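Local atomic coordinates of C3-degrading proteinase (CppA protein) (Streptococcus pneumoniae, PDB entry 3E0R), a protein that probably degrades complement component C3, although both its N-terminal and C-terminal regions belong to the glyoxalase clan. Residues 158-163 against 184-189; 215-220 against 232-237. All coordinates share one frame; numbering follows the deposited sequence.

From the N terminus, contact 1 closes before contact 2 opens, so the two stand in series. Contact 1 brings the end of strand 151-159 against residues 184-189, closing a loop that carries helix 169-172 and strand 176-180. The loop containing 184-189 then carries the chain into the other sheet as strand 196-203. Contact 2 closes a shorter loop, with strands 220-221 and 228-232, setting the exit of helix 208-214 beside the turn before strand 238-243. The two also meet directly: Asn-236 ND2 lies 2.8 Å from Thr-187 O, a probable hydrogen bond, and Ile-163 packs on Asn-235. At this junction loops, rather than strands, bring the end of strand 151-159 to the hairpin of the other sheet.

Contact 1: 158-163 against 184-189; sequences HLPTDI and QDLTVD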
loop_
_atom_site.group_PDB
_atom_site.type_symbol
_atom_site.label_atom_id
_atom_site.label_comp_id
_atom_site.label_asym_id
_atom_site.label_seq_id
_atom_site.Cartn_x
_atom_site.Cartn_y
_atom_site.Cartn_z
ATOM N N HIS A 158 5.898 -0.826 9.922
ATOM C CA HIS A 158 6.599 -0.563 11.151
ATOM C C HIS A 158 5.760 -1.053 12.343
ATOM O O HIS A 158 4.605 -0.634 12.541
ATOM C CB HIS A 158 6.896 0.945 11.290
ATOM C CG HIS A 158 8.052 1.435 10.467
ATOM N ND1 HIS A 158 7.984 2.579 9.707
ATOM C CD2 HIS A 158 9.318 0.970 10.336
ATOM C CE1 HIS A 158 9.149 2.787 9.123
ATOM N NE2 HIS A 158 9.979 1.827 9.492
ATOM N N LEU A 159 6.347 -1.958 13.123
ATOM C CA LEU A 159 5.628 -2.625 14.239
ATOM C C LEU A 159 6.443 -2.520 15.533
ATOM O O LEU A 159 7.600 -2.961 15.571
ATOM C CB LEU A 159 5.328 -4.095 13.898
ATOM C CG LEU A 159 4.334 -4.888 14.787
ATOM C CD1 LEU A 159 2.871 -4.417 14.629
ATOM C CD2 LEU A 159 4.410 -6.396 14.525
ATOM N N PRO A 160 5.842 -1.957 16.602
ATOM C CA PRO A 160 6.606 -1.886 17.869
ATOM C C PRO A 160 7.016 -3.261 18.389
ATOM O O PRO A 160 6.412 -4.272 18.014
ATOM C CB PRO A 160 5.648 -1.187 18.845
ATOM C CG PRO A 160 4.550 -0.594 17.981
ATOM C CD PRO A 160 4.480 -1.403 16.738
ATOM N N THR A 161 8.041 -3.306 19.242
ATOM C CA THR A 161 8.571 -4.592 19.686
ATOM C C THR A 161 7.675 -5.219 20.741
ATOM O O THR A 161 7.650 -6.448 20.866
ATOM C CB THR A 161 10.045 -4.502 20.190
ATOM O OG1 THR A 161 10.141 -3.591 21.292
ATOM C CG2 THR A 161 10.982 -4.074 19.056
ATOM N N ASP A 162 6.902 -4.383 21.446
ATOM C CA ASP A 162 6.068 -4.841 22.582
ATOM C C ASP A 162 4.682 -5.335 22.178
ATOM O O ASP A 162 3.936 -5.837 23.023
ATOM C CB ASP A 162 5.929 -3.742 23.654
ATOM C CG ASP A 162 5.268 -2.451 23.117
ATOM O OD1 ASP A 162 4.897 -2.400 21.924
ATOM O OD2 ASP A 162 5.133 -1.470 23.902
ATOM N N ILE A 163 4.329 -5.197 20.910
ATOM C CA ILE A 163 3.118 -5.808 20.401
ATOM C C ILE A 163 3.392 -6.809 19.260
ATOM O O ILE A 163 4.413 -6.756 18.579
ATOM C CB ILE A 163 2.044 -4.736 19.962
ATOM C CG1 ILE A 163 2.355 -4.146 18.600
ATOM C CG2 ILE A 163 1.890 -3.610 21.007
ATOM C CD1 ILE A 163 1.141 -3.536 17.965
ATOM N N GLN A 184 5.499 7.232 18.604
ATOM C CA GLN A 184 4.253 7.525 19.322
ATOM C C GLN A 184 3.000 7.069 18.570
ATOM O O GLN A 184 2.066 6.567 19.180
ATOM C CB GLN A 184 4.162 9.029 19.670
ATOM C CG GLN A 184 4.292 10.018 18.479
ATOM C CD GLN A 184 3.753 11.425 18.809
ATOM O OE1 GLN A 184 4.400 12.187 19.517
ATOM N NE2 GLN A 184 2.568 11.775 18.258
ATOM N N ASP A 185 3.001 7.203 17.249
ATOM C CA ASP A 185 1.803 6.964 16.421
ATOM C C ASP A 185 1.692 5.577 15.775
ATOM O O ASP A 185 0.778 5.324 14.945
ATOM C CB ASP A 185 1.725 8.060 15.330
ATOM C CG ASP A 185 1.586 9.460 15.917
ATOM O OD1 ASP A 185 1.320 9.579 17.134
ATOM O OD2 ASP A 185 1.758 10.438 15.162
ATOM N N LEU A 186 2.567 4.661 16.160
ATOM C CA LEU A 186 2.622 3.335 15.538
ATOM C C LEU A 186 1.462 2.438 15.920
ATOM O O LEU A 186 1.234 1.415 15.282
ATOM C CB LEU A 186 3.941 2.634 15.907
ATOM C CG LEU A 186 5.218 3.066 15.204
ATOM C CD1 LEU A 186 6.405 2.205 15.715
ATOM C CD2 LEU A 186 5.001 2.985 13.699
ATOM N N THR A 187 0.756 2.787 16.997
ATOM C CA THR A 187 -0.484 2.085 17.395
ATOM C C THR A 187 -1.721 3.006 17.588
ATOM O O THR A 187 -2.759 2.569 18.109
ATOM C CB THR A 187 -0.245 1.255 18.660
ATOM O OG1 THR A 187 -0.147 2.123 19.795
ATOM C CG2 THR A 187 1.046 0.407 18.521
ATOM N N VAL A 188 -1.643 4.242 17.101
ATOM C CA VAL A 188 -2.722 5.230 17.269
ATOM C C VAL A 188 -4.048 4.775 16.584
ATOM O O VAL A 188 -4.045 4.151 15.514
ATOM C CB VAL A 188 -2.248 6.644 16.727
ATOM C CG1 VAL A 188 -2.233 6.691 15.212
ATOM C CG2 VAL A 188 -3.082 7.751 17.236
ATOM N N ASP A 189 -5.189 5.089 17.186
ATOM C CA ASP A 189 -6.450 4.872 16.497
ATOM C C ASP A 189 -6.418 5.474 15.054
ATOM O O ASP A 189 -5.898 6.581 14.840
ATOM C CB ASP A 189 -7.608 5.455 17.304
ATOM C CG ASP A 189 -8.948 5.144 16.687
ATOM O OD1 ASP A 189 -9.090 4.040 16.103
ATOM O OD2 ASP A 189 -9.867 5.981 16.798
HETATM O O HOH W 1 2.279 -0.530 13.760
#
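Leu-186 lies against both His-158 and Pro-160, dividing the work between different parts of its side chain. Its CB meets the proline ring at CG, 3.9 Å away, while the CD2 branch reaches further back to His-158 CB at 3.7 Å. With CG anti to its own carbonyl carbon (chi1 -76°) and the chain extended beyond it, the leucine and proline side chains run antiparallel past one another, and the leucine spans two residues of the facing segment. Pro-160 has a second neighbour, Thr-187, whose methyl CG2 stands 3.7 Å from the ring CG. The same methyl touches Ile-163 CD1 at 4.0 Å, so one methyl covers the notch where the proline ring and the isoleucine end come together. Thr-187 CG2 takes the place beside the backbone N, which turns the carbon branch, not OG1, to this apolar group.

The polar link is indirect. One water gives a proton to each of two carbonyl oxygens, both acceptors, His-158 O at 2.6 Å and Leu-186 O at 2.7 Å, and so ties the two backbones together. The imidazole is directed elsewhere, with ND1 bonded to Lys-72 O. Here a small apolar cluster with a bridging water packs the end of strand 151-159, and the turn that follows it, on the connection between the two mixed sheets of a glyoxalase-clan region.

Contact 2: 215-220 against 232-237; sequences FESTEY and KDRNNV
Lys-232, the residue most covered here, runs its extended side chain loosely alongside that of Glu-219. The contact lies where the loop leaving helix 208-214 meets the hairpin of strands 228-232 and 238-243, within the βαβββ order expected of a glyoxalase-clan module. Glu-219 OE1 is 4.5 Å from Lys-232 CD and equally far from Lys-232 NZ: the opposite charges are neighbours, but too far apart for a salt bridge. The ammonium group has another distant anion in Asp-189, a weak, long ion pair, so its electrostatic attraction is probably shared.

The backbones approach without bonding. Glu-219 O stays 3.9 Å from Lys-232 N, just beyond the place where strand 220-221 pairs with 228-232. Lys-232 O lies 4.0 Å from Phe-215 CD1, in an oblique approach, and is also near Thr-218 OG1. With CG anti to its carbonyl carbon (chi1 -64°), the phenylalanine brings its ring toward the hairpin, where it also meets Phe-166, Phe-229, Leu-239 and Phe-241.

At the outer end Arg-234 passes near Ser-217, but its firmer partners lie elsewhere: NH1 bonds to Glu-164 O, and the guanidinium makes a cation-pi contact with Phe-166.

The hairpin turn is held by bonds within its own segment. Asp-233 to Asn-236 forms a type I turn, with Asn-236 N bonded to Asp-233 O at 2.7 Å. Asn-236 then takes a left-handed backbone conformation, and Asp-233 N bonds to Val-237 O at 2.9 Å, the pattern of a type I turn with a G1 beta bulge. An Asx turn overlaps it: Val-237 N reaches Asn-235 OD1 at 3.1 Å, approaching from above the side-chain carbonyl plane.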
loop_
_atom_site.group_PDB
_atom_site.type_symbol
_atom_site.label_atom_id
_atom_site.label_comp_id
_atom_site.label_asym_id
_atom_site.label_seq_id
_atom_site.Cartn_x
_atom_site.Cartn_y
_atom_site.Cartn_z
ATOM N N PHE A 215 -9.871 -13.453 16.494
ATOM C CA PHE A 215 -10.069 -12.103 17.064
ATOM C C PHE A 215 -10.944 -12.042 18.302
ATOM O O PHE A 215 -11.364 -10.974 18.694
ATOM C CB PHE A 215 -10.695 -11.202 15.993
ATOM C CG PHE A 215 -9.822 -11.007 14.846
ATOM C CD1 PHE A 215 -8.780 -10.097 14.927
ATOM C CD2 PHE A 215 -9.967 -11.798 13.715
ATOM C CE1 PHE A 215 -7.933 -9.929 13.868
ATOM C CE2 PHE A 215 -9.145 -11.640 12.651
ATOM C CZ PHE A 215 -8.105 -10.706 12.713
ATOM N N GLU A 216 -11.185 -13.200 18.902
ATOM C CA GLU A 216 -11.954 -13.371 20.125
ATOM C C GLU A 216 -11.538 -12.390 21.241
ATOM O O GLU A 216 -12.378 -11.932 22.019
ATOM C CB GLU A 216 -11.748 -14.821 20.601
ATOM C CG GLU A 216 -12.900 -15.504 21.338
ATOM C CD GLU A 216 -12.536 -16.960 21.769
ATOM O OE1 GLU A 216 -11.343 -17.372 21.610
ATOM O OE2 GLU A 216 -13.442 -17.691 22.253
ATOM N N SER A 217 -10.249 -12.087 21.323
ATOM C CA SER A 217 -9.718 -11.176 22.358
ATOM C C SER A 217 -9.941 -9.675 22.061
ATOM O O SER A 217 -9.268 -8.810 22.661
ATOM C CB SER A 217 -8.195 -11.406 22.539
ATOM O OG SER A 217 -7.442 -10.868 21.445
ATOM N N THR A 218 -10.885 -9.368 21.168
ATOM C CA THR A 218 -10.933 -8.049 20.526
ATOM C C THR A 218 -12.328 -7.682 19.917
ATOM O O THR A 218 -13.249 -8.502 19.837
ATOM C CB THR A 218 -9.780 -7.965 19.463
ATOM O OG1 THR A 218 -9.415 -6.596 19.215
ATOM C CG2 THR A 218 -10.177 -8.633 18.148
ATOM N N GLU A 219 -12.456 -6.411 19.547
ATOM C CA GLU A 219 -13.550 -5.898 18.728
ATOM C C GLU A 219 -13.484 -6.494 17.307
ATOM O O GLU A 219 -12.418 -6.477 16.638
ATOM C CB GLU A 219 -13.434 -4.371 18.573
ATOM C CG GLU A 219 -14.508 -3.491 19.234
ATOM C CD GLU A 219 -14.051 -1.981 19.380
ATOM O OE1 GLU A 219 -12.830 -1.687 19.245
ATOM O OE2 GLU A 219 -14.911 -1.093 19.645
ATOM N N TYR A 220 -14.631 -6.981 16.848
ATOM C CA TYR A 220 -14.801 -7.315 15.458
ATOM C C TYR A 220 -16.217 -6.995 15.008
ATOM O O TYR A 220 -17.054 -6.655 15.811
ATOM C CB TYR A 220 -14.367 -8.759 15.158
ATOM C CG TYR A 220 -15.119 -9.820 15.903
ATOM C CD1 TYR A 220 -16.379 -10.215 15.460
ATOM C CD2 TYR A 220 -14.548 -10.497 17.000
ATOM C CE1 TYR A 220 -17.110 -11.161 16.132
ATOM C CE2 TYR A 220 -15.276 -11.485 17.696
ATOM C CZ TYR A 220 -16.576 -11.796 17.255
ATOM O OH TYR A 220 -17.359 -12.774 17.836
ATOM N N LYS A 232 -9.634 -5.967 13.905
ATOM C CA LYS A 232 -8.754 -4.843 14.194
ATOM C C LYS A 232 -7.490 -5.413 14.802
ATOM O O LYS A 232 -7.556 -6.308 15.640
ATOM C CB LYS A 232 -9.422 -3.895 15.184
ATOM C CG LYS A 232 -8.859 -2.491 15.179
ATOM C CD LYS A 232 -9.782 -1.602 15.988
ATOM C CE LYS A 232 -9.634 -0.172 15.641
ATOM N NZ LYS A 232 -10.933 0.573 15.796
ATOM N N ASP A 233 -6.352 -4.911 14.348
ATOM C CA ASP A 233 -5.069 -5.430 14.759
ATOM C C ASP A 233 -4.634 -4.638 15.976
ATOM O O ASP A 233 -5.180 -3.568 16.265
ATOM C CB ASP A 233 -4.041 -5.329 13.620
ATOM C CG ASP A 233 -2.833 -6.260 13.822
ATOM O OD1 ASP A 233 -2.830 -7.068 14.768
ATOM O OD2 ASP A 233 -1.885 -6.195 13.016
ATOM N N ARG A 234 -3.672 -5.193 16.696
ATOM C CA ARG A 234 -3.144 -4.612 17.919
ATOM C C ARG A 234 -2.522 -3.209 17.745
ATOM O O ARG A 234 -2.409 -2.438 18.711
ATOM C CB ARG A 234 -2.120 -5.579 18.531
ATOM C CG ARG A 234 -2.642 -7.037 18.707
ATOM C CD ARG A 234 -2.050 -7.707 19.931
ATOM N NE ARG A 234 -2.732 -8.958 20.277
ATOM C CZ ARG A 234 -2.548 -10.124 19.645
ATOM N NH1 ARG A 234 -1.714 -10.231 18.604
ATOM N NH2 ARG A 234 -3.212 -11.197 20.046
ATOM N N ASN A 235 -2.129 -2.878 16.521
ATOM C CA ASN A 235 -1.728 -1.530 16.182
ATOM C C ASN A 235 -2.861 -0.629 15.648
ATOM O O ASN A 235 -2.628 0.478 15.139
ATOM C CB ASN A 235 -0.574 -1.602 15.173
ATOM C CG ASN A 235 -0.987 -2.167 13.807
ATOM O OD1 ASN A 235 -2.150 -2.479 13.544
ATOM N ND2 ASN A 235 -0.016 -2.258 12.927
ATOM N N ASN A 236 -4.089 -1.125 15.737
ATOM C CA ASN A 236 -5.286 -0.405 15.304
ATOM C C ASN A 236 -5.534 -0.187 13.784
ATOM O O ASN A 236 -6.450 0.516 13.408
ATOM C CB ASN A 236 -5.488 0.876 16.140
ATOM C CG ASN A 236 -5.819 0.551 17.583
ATOM O OD1 ASN A 236 -6.637 -0.330 17.835
ATOM N ND2 ASN A 236 -5.101 1.156 18.523
ATOM N N VAL A 237 -4.767 -0.860 12.939
ATOM C CA VAL A 237 -5.120 -1.081 11.529
ATOM C C VAL A 237 -6.283 -2.123 11.448
ATOM O O VAL A 237 -6.225 -3.252 11.974
ATOM C CB VAL A 237 -3.873 -1.512 10.706
ATOM C CG1 VAL A 237 -4.197 -1.813 9.226
ATOM C CG2 VAL A 237 -2.733 -0.412 10.812
#